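PDB 3BO5: histone-lysine N-methyltransferase SETMAR from Homo sapiens, which dimethylates a lysine of histone H3 through its SET domain and, fused to a mariner transposase that binds DNA, acts in double-strand break repair. Local coordinates for residues P60-V65 with G72-L77; E81-N86 with C115-V120; V102-V107 with V222-M227. The protein carries 2 engineered substitutions. One frame throughout, in Å; residues are numbered along the deposited sequence.

From the N terminus, interaction 1 comes first: 60-65 meets 72-77 across a six-residue loop, closed by zinc and water within the pre-SET region. Interaction 2 opens afterwards, in series with it, and joins 81-86 to 115-120 around a longer excursion. Interaction 3 starts inside that excursion, at 102-107, and ends far along the chain at 222-227, so interactions 2 and 3 cross. Their crossing is physical as well: Glu104 OE2 lies 2.6 Å from Tyr83 OH. Cys105 of interaction 3 shares a zinc ion with Cys62 and Cys76 of interaction 1 and another with Cys115 of interaction 2. Zinc cluster, pre-SET loops and SET-domain sheet are thereby tied together.

Interaction 1 of 3, residues P60-V65 with G72-L77; sequences PGCICV and GTCSCL. With ZN (zinc ion), chain D; ZN (zinc ion), chain B.
The triangular three-zinc cluster of the pre-SET domain brings Cys62 and Cys64 of one arm of a loop up to Cys74 and Cys76 of the other. The two arms run roughly antiparallel, with end-to-end directions 152° apart. Cys62 is the shared ligand: its SG bonds the zinc ion of chain D at 2.4 Å and reaches the zinc ion of chain B at 2.4 Å as well. Its chi1 of 62° sets SG between the backbone N and the carbonyl carbon, aimed at the facing arm. Cys64 SG completes its share at 2.3 Å from the chain D zinc, which also takes Cys74 SG and, from between the arms, Cys69. Cys76 SG binds the chain B zinc at 2.3 Å, with Cys105 and Cys109 supplying the other corners.

Around the metals the packing is close. Cys62 CB lies 3.6 Å from Cys76 SG, and Ser75 OG comes alongside the backbone, 3.4 Å from Cys62 CA. The main chains are joined through one water, which accepts from Ile63 N at 3.0 Å and from Ser75 N at 2.8 Å while donating to Thr73 O.

Because the Cys62 sulfur serves two cations, it is probably held as a thiolate and strongly polarised; such bridging lets nine cysteines serve three zinc ions and is likely to limit the negative charge of the cluster.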
ATOM      1  N   PRO A  60     -14.464  -8.735  15.440  1.00 17.77           N
ATOM      2  CA  PRO A  60     -14.951  -8.175  16.709  1.00 17.28           C
ATOM      3  C   PRO A  60     -13.895  -7.660  17.677  1.00 16.75           C
ATOM      4  O   PRO A  60     -14.243  -6.965  18.639  1.00 19.52           O
ATOM      5  CB  PRO A  60     -15.644  -9.337  17.380  1.00 17.29           C
ATOM      6  CG  PRO A  60     -15.158 -10.560  16.759  1.00 21.31           C
ATOM      7  CD  PRO A  60     -14.685 -10.188  15.334  1.00 17.66           C
ATOM      8  N   GLY A  61     -12.665  -7.976  17.338  1.00 16.27           N
ATOM      9  CA  GLY A  61     -11.526  -7.456  18.131  1.00 16.65           C
ATOM     10  C   GLY A  61     -11.102  -8.356  19.286  1.00 18.70           C
ATOM     11  O   GLY A  61     -11.646  -9.469  19.506  1.00 20.26           O
ATOM     12  N   CYS A  62     -10.124  -7.864  20.055  1.00 16.62           N
ATOM     13  CA  CYS A  62      -9.641  -8.634  21.195  1.00 16.67           C
ATOM     14  C   CYS A  62     -10.343  -8.177  22.451  1.00 16.54           C
ATOM     15  O   CYS A  62     -11.052  -7.158  22.493  1.00 17.33           O
ATOM     16  CB  CYS A  62      -8.146  -8.425  21.331  1.00 15.36           C
ATOM     17  SG  CYS A  62      -7.665  -6.709  21.655  1.00 14.02           S
ATOM     18  N   ILE A  63     -10.088  -8.980  23.516  1.00 16.32           N
ATOM     19  CA  ILE A  63     -10.781  -8.674  24.760  1.00 19.43           C
ATOM     20  C   ILE A  63      -9.930  -7.945  25.772  1.00 19.29           C
ATOM     21  O   ILE A  63     -10.377  -7.733  26.890  1.00 21.50           O
ATOM     22  CB  ILE A  63     -11.337  -9.952  25.439  1.00 21.13           C
ATOM     23  CG1 ILE A  63     -10.217 -10.877  25.891  1.00 22.11           C
ATOM     24  CG2 ILE A  63     -12.333 -10.666  24.492  1.00 27.19           C
ATOM     25  CD1 ILE A  63     -10.699 -12.127  26.714  1.00 23.61           C
ATOM     26  N   CYS A  64      -8.774  -7.479  25.361  1.00 17.43           N
ATOM     27  CA  CYS A  64      -7.826  -6.901  26.304  1.00 16.41           C
ATOM     28  C   CYS A  64      -8.350  -5.563  26.699  1.00 19.44           C
ATOM     29  O   CYS A  64      -8.802  -4.775  25.836  1.00 22.74           O
ATOM     30  CB  CYS A  64      -6.511  -6.676  25.587  1.00 12.55           C
ATOM     31  SG  CYS A  64      -5.983  -8.142  24.700  1.00 14.99           S
ATOM     32  N   VAL A  65      -8.443  -5.333  27.999  1.00 21.43           N
ATOM     33  CA  VAL A  65      -8.762  -3.968  28.431  1.00 22.93           C
ATOM     34  C   VAL A  65      -7.979  -3.616  29.669  1.00 21.87           C
ATOM     35  O   VAL A  65      -7.474  -2.473  29.770  1.00 24.07           O
ATOM     36  CB  VAL A  65     -10.247  -3.747  28.671  1.00 23.82           C
ATOM     37  CG1 VAL A  65     -10.788  -4.717  29.764  1.00 26.78           C
ATOM     38  CG2 VAL A  65     -10.498  -2.183  28.961  1.00 26.17           C
ATOM     39  N   GLY A  72      -0.347 -14.263  23.290  1.00 20.27           N
ATOM     40  CA  GLY A  72      -0.739 -15.214  24.307  1.00 23.21           C
ATOM     41  C   GLY A  72      -2.098 -14.862  24.872  1.00 23.03           C
ATOM     42  O   GLY A  72      -2.911 -15.771  25.115  1.00 24.82           O
ATOM     43  N   THR A  73      -2.335 -13.553  25.066  1.00 22.18           N
ATOM     44  CA  THR A  73      -3.575 -13.115  25.719  1.00 22.03           C
ATOM     45  C   THR A  73      -4.415 -12.220  24.785  1.00 22.06           C
ATOM     46  O   THR A  73      -5.588 -11.964  25.022  1.00 24.23           O
ATOM     47  CB  THR A  73      -3.310 -12.426  27.058  1.00 24.07           C
ATOM     48  OG1 THR A  73      -2.389 -11.359  26.867  1.00 24.34           O
ATOM     49  CG2 THR A  73      -2.602 -13.403  28.010  1.00 22.71           C
ATOM     50  N   CYS A  74      -3.817 -11.792  23.695  1.00 17.88           N
ATOM     51  CA  CYS A  74      -4.495 -10.884  22.758  1.00 16.91           C
ATOM     52  C   CYS A  74      -4.826 -11.630  21.504  1.00 16.43           C
ATOM     53  O   CYS A  74      -3.918 -12.154  20.831  1.00 18.14           O
ATOM     54  CB  CYS A  74      -3.571  -9.723  22.414  1.00 17.29           C
ATOM     55  SG  CYS A  74      -4.384  -8.653  21.197  1.00 15.37           S
ATOM     56  N   SER A  75      -6.121 -11.768  21.231  1.00 17.07           N
ATOM     57  CA  SER A  75      -6.537 -12.547  20.028  1.00 16.76           C
ATOM     58  C   SER A  75      -6.181 -11.859  18.726  1.00 17.84           C
ATOM     59  O   SER A  75      -6.219 -12.444  17.644  1.00 19.77           O
ATOM     60  CB  SER A  75      -8.028 -12.907  20.039  1.00 18.92           C
ATOM     61  OG  SER A  75      -8.855 -11.778  20.234  1.00 17.65           O
ATOM     62  N   CYS A  76      -5.813 -10.581  18.812  1.00 15.41           N
ATOM     63  CA  CYS A  76      -5.235  -9.893  17.655  1.00 14.24           C
ATOM     64  C   CYS A  76      -3.767 -10.218  17.371  1.00 16.01           C
ATOM     65  O   CYS A  76      -3.261  -9.799  16.309  1.00 19.63           O
ATOM     66  CB  CYS A  76      -5.396  -8.358  17.772  1.00 15.22           C
ATOM     67  SG  CYS A  76      -7.068  -7.847  17.913  1.00 13.68           S
ATOM     68  N   LEU A  77      -3.084 -10.869  18.307  1.00 14.97           N
ATOM     69  CA  LEU A  77      -1.665 -11.127  18.240  1.00 17.45           C
ATOM     70  C   LEU A  77      -1.382 -12.611  18.257  1.00 20.16           C
ATOM     71  O   LEU A  77      -0.454 -13.048  18.959  1.00 22.16           O
ATOM     72  CB  LEU A  77      -0.931 -10.494  19.407  1.00 17.61           C
ATOM     73  CG  LEU A  77      -0.951  -8.973  19.380  1.00 15.70           C
ATOM     74  CD1 LEU A  77      -0.162  -8.339  20.540  1.00 14.80           C
ATOM     75  CD2 LEU A  77      -0.426  -8.441  18.083  1.00 16.88           C
TER
HETATM   76 ZN    ZN D 303      -5.570  -7.282  22.573  1.00 14.22          ZN
HETATM   77 ZN    ZN B 301      -7.116  -6.098  19.408  1.00 13.70          ZN
HETATM   78  O   HOH W   1      -7.950 -11.141  23.295  1.00 17.63           O

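Interaction 2 of 3, residues E81-N86 with C115-V120; sequences ENYDDN and CRNRVV. With ZN (zinc ion), chain C.
Arg116, Asn117, Val119 and Val120 meet the 81-86 loop in turn, in the type I turn that begins at Cys115 and just beyond it. Cys115 itself faces the cluster: its SG binds the zinc ion of chain C and accepts a bond from Asn117 N at 3.3 Å, fixing the start of the turn.

The guanidinium of Arg116 lies between two carboxylates. Glu81 OE2 is over one face, 3.8 Å from Arg116 NH1, and Asp85 OD1 is over the opposite face, 3.8 Å from Arg116 NE. Both salt bridges are long, and neither oxygen is approached by an N-H. A water donates to Glu81 OE2 and Tyr83 O and takes a weak bond from Arg116 NE. The carbonyl of Arg116 is tied to Asp84 O by another water, which donates to Arg116 O at 2.7 Å.

Asn117 has CG anti to the backbone N (chi1 -163°), which carries OD1 to Asn82 ND2, 2.9 Å away with an N-H...O angle of 162°. The two amides are nearly coplanar. A water donates to Asn117 OD1 at 2.8 Å and accepts from Tyr83 N, while Asn117 ND2 turns to Phe103 O.

Val119 CG2 sits over the Tyr83 ring, 3.7 Å from its centroid and 20° off the normal, a CH-pi contact; Asn82 CB packs on the other face. Farther on, Val120 CG2 touches Tyr83 OH at 3.7 Å.

Asn117 OD1 is thus doubly gripped, whereas the direct grip of the two carboxylates on Arg116 is by charge alone, helped by the weakly bound water, consistent with its exposed position.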
ATOM      1  N   GLU A  81       4.026 -10.380  18.095  1.00 19.57           N
ATOM      2  CA  GLU A  81       3.826  -8.963  17.886  1.00 19.32           C
ATOM      3  C   GLU A  81       4.097  -8.666  16.435  1.00 19.17           C
ATOM      4  O   GLU A  81       5.021  -9.237  15.860  1.00 19.87           O
ATOM      5  CB  GLU A  81       4.743  -8.149  18.770  1.00 19.85           C
ATOM      6  CG  GLU A  81       4.308  -8.245  20.242  1.00 20.49           C
ATOM      7  CD  GLU A  81       5.090  -7.256  21.110  1.00 28.91           C
ATOM      8  OE1 GLU A  81       6.305  -7.499  21.295  1.00 30.37           O
ATOM      9  OE2 GLU A  81       4.503  -6.212  21.533  1.00 31.09           O
ATOM     10  N   ASN A  82       3.311  -7.777  15.836  1.00 15.97           N
ATOM     11  CA  ASN A  82       3.599  -7.383  14.474  1.00 16.18           C
ATOM     12  C   ASN A  82       4.621  -6.274  14.467  1.00 15.96           C
ATOM     13  O   ASN A  82       5.414  -6.180  13.493  1.00 19.33           O
ATOM     14  CB  ASN A  82       2.316  -6.871  13.829  1.00 15.72           C
ATOM     15  CG  ASN A  82       1.309  -7.938  13.674  1.00 16.02           C
ATOM     16  OD1 ASN A  82       1.576  -8.997  13.080  1.00 16.68           O
ATOM     17  ND2 ASN A  82       0.105  -7.707  14.227  1.00 13.69           N
ATOM     18  N   TYR A  83       4.585  -5.440  15.494  1.00 15.36           N
ATOM     19  CA  TYR A  83       5.369  -4.232  15.483  1.00 14.76           C
ATOM     20  C   TYR A  83       6.166  -4.127  16.772  1.00 16.58           C
ATOM     21  O   TYR A  83       5.757  -4.649  17.831  1.00 17.30           O
ATOM     22  CB  TYR A  83       4.473  -2.995  15.394  1.00 16.31           C
ATOM     23  CG  TYR A  83       3.484  -3.095  14.233  1.00 15.26           C
ATOM     24  CD1 TYR A  83       3.937  -3.015  12.904  1.00 16.25           C
ATOM     25  CD2 TYR A  83       2.115  -3.289  14.481  1.00 14.83           C
ATOM     26  CE1 TYR A  83       3.044  -3.067  11.820  1.00 16.59           C
ATOM     27  CE2 TYR A  83       1.207  -3.334  13.392  1.00 16.46           C
ATOM     28  CZ  TYR A  83       1.690  -3.242  12.081  1.00 17.47           C
ATOM     29  OH  TYR A  83       0.805  -3.306  11.062  1.00 15.95           O
ATOM     30  N   ASP A  84       7.287  -3.416  16.663  1.00 17.44           N
ATOM     31  CA  ASP A  84       8.026  -3.062  17.860  1.00 19.12           C
ATOM     32  C   ASP A  84       7.582  -1.769  18.470  1.00 19.09           C
ATOM     33  O   ASP A  84       6.586  -1.166  18.084  1.00 20.13           O
ATOM     34  CB  ASP A  84       9.554  -3.076  17.615  1.00 17.94           C
ATOM     35  CG  ASP A  84      10.024  -2.005  16.724  1.00 17.59           C
ATOM     36  OD1 ASP A  84       9.371  -0.937  16.608  1.00 18.36           O
ATOM     37  OD2 ASP A  84      11.140  -2.217  16.183  1.00 20.58           O
ATOM     38  N   ASP A  85       8.297  -1.370  19.530  1.00 20.65           N
ATOM     39  CA  ASP A  85       7.856  -0.239  20.284  1.00 22.35           C
ATOM     40  C   ASP A  85       8.017   1.073  19.519  1.00 22.69           C
ATOM     41  O   ASP A  85       7.407   2.088  19.938  1.00 25.21           O
ATOM     42  CB  ASP A  85       8.551  -0.161  21.656  1.00 23.84           C
ATOM     43  CG  ASP A  85       8.049   1.001  22.474  1.00 28.28           C
ATOM     44  OD1 ASP A  85       6.860   0.986  22.841  1.00 32.34           O
ATOM     45  OD2 ASP A  85       8.818   1.945  22.712  1.00 33.51           O
ATOM     46  N   ASN A  86       8.814   1.052  18.434  1.00 20.28           N
ATOM     47  CA  ASN A  86       9.017   2.220  17.574  1.00 21.28           C
ATOM     48  C   ASN A  86       8.098   2.158  16.390  1.00 20.11           C
ATOM     49  O   ASN A  86       8.242   2.953  15.483  1.00 20.33           O
ATOM     50  CB  ASN A  86      10.435   2.301  17.074  1.00 23.68           C
ATOM     51  CG  ASN A  86      11.393   2.577  18.178  1.00 27.70           C
ATOM     52  OD1 ASN A  86      11.107   3.419  19.043  1.00 32.46           O
ATOM     53  ND2 ASN A  86      12.481   1.813  18.222  1.00 30.34           N
ATOM     54  N   CYS A 115      -2.117   1.373  21.887  1.00 18.57           N
ATOM     55  CA  CYS A 115      -1.736   0.004  21.794  1.00 16.14           C
ATOM     56  C   CYS A 115      -0.659  -0.114  20.695  1.00 16.48           C
ATOM     57  O   CYS A 115      -0.804   0.460  19.624  1.00 17.90           O
ATOM     58  CB  CYS A 115      -2.964  -0.830  21.364  1.00 15.74           C
ATOM     59  SG  CYS A 115      -2.597  -2.576  21.046  1.00 14.48           S
ATOM     60  N   ARG A 116       0.387  -0.901  20.980  1.00 16.73           N
ATOM     61  CA  ARG A 116       1.482  -1.118  20.012  1.00 17.38           C
ATOM     62  C   ARG A 116       1.048  -1.849  18.767  1.00 15.62           C
ATOM     63  O   ARG A 116       1.811  -1.821  17.785  1.00 17.36           O
ATOM     64  CB  ARG A 116       2.674  -1.857  20.617  1.00 18.87           C
ATOM     65  CG  ARG A 116       3.430  -0.865  21.519  1.00 24.82           C
ATOM     66  CD  ARG A 116       4.179  -1.592  22.630  1.00 33.48           C
ATOM     67  NE  ARG A 116       5.311  -2.398  22.186  1.00 43.53           N
ATOM     68  CZ  ARG A 116       6.145  -2.995  23.040  1.00 48.22           C
ATOM     69  NH1 ARG A 116       7.160  -3.715  22.593  1.00 50.87           N
ATOM     70  NH2 ARG A 116       5.953  -2.865  24.352  1.00 49.88           N
ATOM     71  N   ASN A 117      -0.137  -2.457  18.803  1.00 12.99           N
ATOM     72  CA  ASN A 117      -0.636  -3.148  17.616  1.00 12.40           C
ATOM     73  C   ASN A 117      -1.598  -2.277  16.809  1.00 13.28           C
ATOM     74  O   ASN A 117      -2.454  -2.838  16.095  1.00 13.42           O
ATOM     75  CB  ASN A 117      -1.287  -4.503  17.988  1.00 12.90           C
ATOM     76  CG  ASN A 117      -1.446  -5.412  16.822  1.00 12.36           C
ATOM     77  OD1 ASN A 117      -0.513  -5.572  16.046  1.00 13.92           O
ATOM     78  ND2 ASN A 117      -2.599  -6.081  16.744  1.00 11.88           N
ATOM     79  N   ARG A 118      -1.448  -0.955  16.920  1.00 13.49           N
ATOM     80  CA  ARG A 118      -2.172   0.020  16.051  1.00 13.81           C
ATOM     81  C   ARG A 118      -1.093   0.835  15.390  1.00 14.46           C
ATOM     82  O   ARG A 118      -0.414   1.626  16.071  1.00 16.95           O
ATOM     83  CB  ARG A 118      -3.096   0.930  16.885  1.00 14.55           C
ATOM     84  CG  ARG A 118      -4.117   0.145  17.694  1.00 15.26           C
ATOM     85  CD  ARG A 118      -4.838   1.093  18.577  1.00 15.27           C
ATOM     86  NE  ARG A 118      -5.911   0.481  19.401  1.00 15.57           N
ATOM     87  CZ  ARG A 118      -7.134   0.227  18.994  1.00 16.26           C
ATOM     88  NH1 ARG A 118      -7.472   0.372  17.726  1.00 15.60           N
ATOM     89  NH2 ARG A 118      -8.030  -0.251  19.901  1.00 16.43           N
ATOM     90  N   VAL A 119      -0.894   0.613  14.099  1.00 13.31           N
ATOM     91  CA  VAL A 119       0.205   1.278  13.347  1.00 13.75           C
ATOM     92  C   VAL A 119      -0.351   1.725  12.011  1.00 12.91           C
ATOM     93  O   VAL A 119      -0.476   2.938  11.821  1.00 14.39           O
ATOM     94  CB  VAL A 119       1.450   0.417  13.189  1.00 15.15           C
ATOM     95  CG1 VAL A 119       2.422   0.979  12.166  1.00 15.39           C
ATOM     96  CG2 VAL A 119       2.106   0.261  14.540  1.00 15.27           C
ATOM     97  N   VAL A 120      -0.721   0.819  11.098  1.00 11.88           N
ATOM     98  CA  VAL A 120      -1.224   1.300   9.777  1.00 13.02           C
ATOM     99  C   VAL A 120      -2.398   2.255   9.961  1.00 13.44           C
ATOM    100  O   VAL A 120      -2.553   3.298   9.291  1.00 13.51           O
ATOM    101  CB  VAL A 120      -1.626   0.101   8.976  1.00 11.74           C
ATOM    102  CG1 VAL A 120      -2.338   0.476   7.651  1.00 11.10           C
ATOM    103  CG2 VAL A 120      -0.363  -0.761   8.708  1.00 13.05           C
TER
HETATM  104 ZN    ZN C 302      -4.607  -3.676  21.220  1.00 14.66          ZN
HETATM  105  O   HOH W   2       5.205  -3.959  20.188  1.00 44.97           O
HETATM  106  O   HOH W   3       2.064  -5.710  17.172  1.00 14.90           O
HETATM  107  O   HOH W   4       4.012  -0.208  17.636  1.00 18.02           O

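Interaction 3 of 3, residues V102-V107 with V222-M227; sequences VFECNV and VRIDSM. With ZN (zinc ion), chain B; ZN (zinc ion), chain C.
Phe103 and Arg223 form a parallel beta bridge that joins the pre-SET region to the SET domain. Its backbone bonds run from Arg223 N to Val102 O (2.9 Å) and from Glu104 N to Arg223 O (2.8 Å).

Beyond the strands, side chains take over. Asn106 ND2 donates to Ile224 O at 3.1 Å, from above the carbonyl plane but within its own amide plane, while Asn106 OD1 accepts from Leu108 N. Val107 N meets Asp225 OD1 at 3.0 Å, nearly straight at 171°; with Asp225 CG anti to the carbonyl carbon (chi1 -64°), the carboxylate reaches across. An alanine in place of Asp225 is likely to leave Val107 N without this acceptor and the loop end freer to move. The Glu104 carboxylate is hydrogen-bonded to Val120 N, and Arg223 forms a salt bridge with Glu185.

Apolar contacts add to this: Val102 CG1 meets Val222 CG2 (4.0 Å), Arg223 CD touches Phe103 CE1 (3.7 Å) and Ile224 CG2 packs on Asn106 CB (3.8 Å).

Cys105 turns away from 222-227, and its SG bridges the zinc ions of chains B and C. Strand 102-103 lies alongside 217-223, whose antiparallel partner is 230-235; there Val222 rests on Ala232 and Ile224 on Lys230.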
ATOM      1  N   VAL A 102      -1.453 -10.634   9.358  1.00 19.06           N
ATOM      2  CA  VAL A 102      -1.324  -9.517  10.265  1.00 16.99           C
ATOM      3  C   VAL A 102      -2.680  -8.881  10.536  1.00 15.54           C
ATOM      4  O   VAL A 102      -3.402  -8.435   9.582  1.00 14.85           O
ATOM      5  CB  VAL A 102      -0.417  -8.381   9.707  1.00 16.88           C
ATOM      6  CG1 VAL A 102      -0.381  -7.172  10.627  1.00 16.30           C
ATOM      7  CG2 VAL A 102       1.043  -8.907   9.444  1.00 20.08           C
ATOM      8  N   PHE A 103      -3.022  -8.866  11.839  1.00 13.86           N
ATOM      9  CA  PHE A 103      -4.218  -8.149  12.278  1.00 13.43           C
ATOM     10  C   PHE A 103      -3.805  -7.067  13.233  1.00 14.40           C
ATOM     11  O   PHE A 103      -3.108  -7.344  14.161  1.00 13.74           O
ATOM     12  CB  PHE A 103      -5.158  -9.125  13.000  1.00 14.10           C
ATOM     13  CG  PHE A 103      -5.785 -10.084  12.071  1.00 15.36           C
ATOM     14  CD1 PHE A 103      -7.064  -9.817  11.548  1.00 18.45           C
ATOM     15  CD2 PHE A 103      -5.113 -11.268  11.732  1.00 19.86           C
ATOM     16  CE1 PHE A 103      -7.670 -10.721  10.650  1.00 19.31           C
ATOM     17  CE2 PHE A 103      -5.726 -12.193  10.829  1.00 22.10           C
ATOM     18  CZ  PHE A 103      -6.974 -11.905  10.324  1.00 22.20           C
ATOM     19  N   GLU A 104      -4.213  -5.844  12.966  1.00 12.79           N
ATOM     20  CA  GLU A 104      -4.105  -4.752  13.986  1.00 10.92           C
ATOM     21  C   GLU A 104      -5.310  -4.766  14.920  1.00 12.35           C
ATOM     22  O   GLU A 104      -6.416  -5.211  14.551  1.00 13.95           O
ATOM     23  CB  GLU A 104      -3.998  -3.367  13.308  1.00 13.50           C
ATOM     24  CG  GLU A 104      -2.680  -3.257  12.585  1.00 12.56           C
ATOM     25  CD  GLU A 104      -2.276  -1.806  12.267  1.00 11.16           C
ATOM     26  OE1 GLU A 104      -3.033  -0.830  12.555  1.00 12.21           O
ATOM     27  OE2 GLU A 104      -1.185  -1.739  11.653  1.00 14.59           O
ATOM     28  N   CYS A 105      -5.117  -4.180  16.121  1.00 10.67           N
ATOM     29  CA  CYS A 105      -6.284  -3.896  16.959  1.00 12.71           C
ATOM     30  C   CYS A 105      -7.132  -2.860  16.211  1.00 13.31           C
ATOM     31  O   CYS A 105      -6.628  -2.098  15.400  1.00 16.00           O
ATOM     32  CB  CYS A 105      -5.830  -3.460  18.327  1.00 14.57           C
ATOM     33  SG  CYS A 105      -5.168  -4.798  19.216  1.00 12.70           S
ATOM     34  N   ASN A 106      -8.462  -2.972  16.386  1.00 13.58           N
ATOM     35  CA  ASN A 106      -9.386  -2.228  15.572  1.00 14.56           C
ATOM     36  C   ASN A 106     -10.341  -1.382  16.386  1.00 15.53           C
ATOM     37  O   ASN A 106     -10.130  -1.154  17.549  1.00 14.63           O
ATOM     38  CB  ASN A 106     -10.078  -3.138  14.568  1.00 12.91           C
ATOM     39  CG  ASN A 106     -11.048  -4.102  15.213  1.00 14.12           C
ATOM     40  OD1 ASN A 106     -11.528  -3.872  16.309  1.00 14.61           O
ATOM     41  ND2 ASN A 106     -11.413  -5.172  14.476  1.00 19.50           N
ATOM     42  N   VAL A 107     -11.385  -0.879  15.723  1.00 15.64           N
ATOM     43  CA  VAL A 107     -12.250   0.080  16.429  1.00 17.25           C
ATOM     44  C   VAL A 107     -12.999  -0.611  17.602  1.00 17.57           C
ATOM     45  O   VAL A 107     -13.486   0.065  18.526  1.00 19.34           O
ATOM     46  CB  VAL A 107     -13.216   0.719  15.414  1.00 18.19           C
ATOM     47  CG1 VAL A 107     -14.203  -0.299  14.869  1.00 15.22           C
ATOM     48  CG2 VAL A 107     -13.899   1.980  16.009  1.00 22.37           C
ATOM     49  N   VAL A 222      -2.642  -5.947   5.680  1.00 13.25           N
ATOM     50  CA  VAL A 222      -2.875  -5.739   7.095  1.00 12.49           C
ATOM     51  C   VAL A 222      -4.384  -5.592   7.300  1.00 13.52           C
ATOM     52  O   VAL A 222      -4.998  -4.695   6.719  1.00 13.63           O
ATOM     53  CB  VAL A 222      -2.135  -4.486   7.592  1.00 12.38           C
ATOM     54  CG1 VAL A 222      -2.556  -4.214   9.045  1.00 15.51           C
ATOM     55  CG2 VAL A 222      -0.605  -4.703   7.511  1.00 15.37           C
ATOM     56  N   ARG A 223      -4.953  -6.492   8.130  1.00 13.81           N
ATOM     57  CA  ARG A 223      -6.380  -6.335   8.459  1.00 12.16           C
ATOM     58  C   ARG A 223      -6.608  -5.553   9.712  1.00 14.30           C
ATOM     59  O   ARG A 223      -5.886  -5.728  10.679  1.00 15.57           O
ATOM     60  CB  ARG A 223      -7.083  -7.713   8.498  1.00 13.62           C
ATOM     61  CG  ARG A 223      -7.240  -8.301   7.100  1.00 16.10           C
ATOM     62  CD  ARG A 223      -7.693  -9.732   7.082  1.00 17.91           C
ATOM     63  NE  ARG A 223      -7.979 -10.085   5.685  1.00 16.94           N
ATOM     64  CZ  ARG A 223      -7.052 -10.445   4.793  1.00 15.73           C
ATOM     65  NH1 ARG A 223      -5.754 -10.479   5.118  1.00 16.17           N
ATOM     66  NH2 ARG A 223      -7.439 -10.773   3.552  1.00 18.98           N
ATOM     67  N   ILE A 224      -7.636  -4.709   9.709  1.00 12.31           N
ATOM     68  CA  ILE A 224      -7.947  -3.856  10.843  1.00 13.27           C
ATOM     69  C   ILE A 224      -9.434  -4.093  11.165  1.00 13.51           C
ATOM     70  O   ILE A 224      -9.762  -5.020  11.881  1.00 13.47           O
ATOM     71  CB  ILE A 224      -7.638  -2.403  10.596  1.00 13.54           C
ATOM     72  CG1 ILE A 224      -6.160  -2.301  10.069  1.00 15.03           C
ATOM     73  CG2 ILE A 224      -7.850  -1.552  11.898  1.00 15.16           C
ATOM     74  CD1 ILE A 224      -5.600  -0.892   9.916  1.00 17.51           C
ATOM     75  N   ASP A 225     -10.305  -3.259  10.609  1.00 14.26           N
ATOM     76  CA  ASP A 225     -11.749  -3.480  10.855  1.00 16.06           C
ATOM     77  C   ASP A 225     -12.382  -4.528   9.971  1.00 16.69           C
ATOM     78  O   ASP A 225     -13.303  -5.209  10.356  1.00 17.71           O
ATOM     79  CB  ASP A 225     -12.514  -2.178  10.665  1.00 14.65           C
ATOM     80  CG  ASP A 225     -12.143  -1.103  11.658  1.00 19.20           C
ATOM     81  OD1 ASP A 225     -11.775  -1.421  12.749  1.00 19.85           O
ATOM     82  OD2 ASP A 225     -12.298   0.116  11.381  1.00 24.44           O
ATOM     83  N   SER A 226     -11.863  -4.626   8.759  1.00 15.98           N
ATOM     84  CA  SER A 226     -12.464  -5.343   7.645  1.00 15.04           C
ATOM     85  C   SER A 226     -11.709  -6.540   7.161  1.00 15.19           C
ATOM     86  O   SER A 226     -10.469  -6.583   7.185  1.00 16.03           O
ATOM     87  CB  SER A 226     -12.588  -4.305   6.491  1.00 16.28           C
ATOM     88  OG  SER A 226     -13.108  -4.905   5.304  1.00 16.15           O
ATOM     89  N   MET A 227     -12.449  -7.510   6.607  1.00 14.63           N
ATOM     90  CA  MET A 227     -11.817  -8.595   5.879  1.00 16.72           C
ATOM     91  C   MET A 227     -11.011  -8.120   4.636  1.00 15.59           C
ATOM     92  O   MET A 227     -10.127  -8.827   4.167  1.00 16.77           O
ATOM     93  CB  MET A 227     -12.886  -9.590   5.389  1.00 19.04           C
ATOM     94  CG  MET A 227     -12.286 -10.839   4.930  1.00 25.55           C
ATOM     95  SD  MET A 227     -11.589 -11.853   6.256  1.00 35.74           S
ATOM     96  CE  MET A 227     -10.859 -13.143   5.290  1.00 32.13           C
TER
HETATM   97 ZN    ZN B 301      -7.116  -6.098  19.408  1.00 13.70          ZN
HETATM   98 ZN    ZN C 302      -4.607  -3.676  21.220  1.00 14.66          ZN
HETATM   99  O   HOH W   5      -4.007  -9.675   7.212  1.00 21.93           O
HETATM  100  O   HOH W   6      -8.083  -6.797  13.126  1.00 16.70           O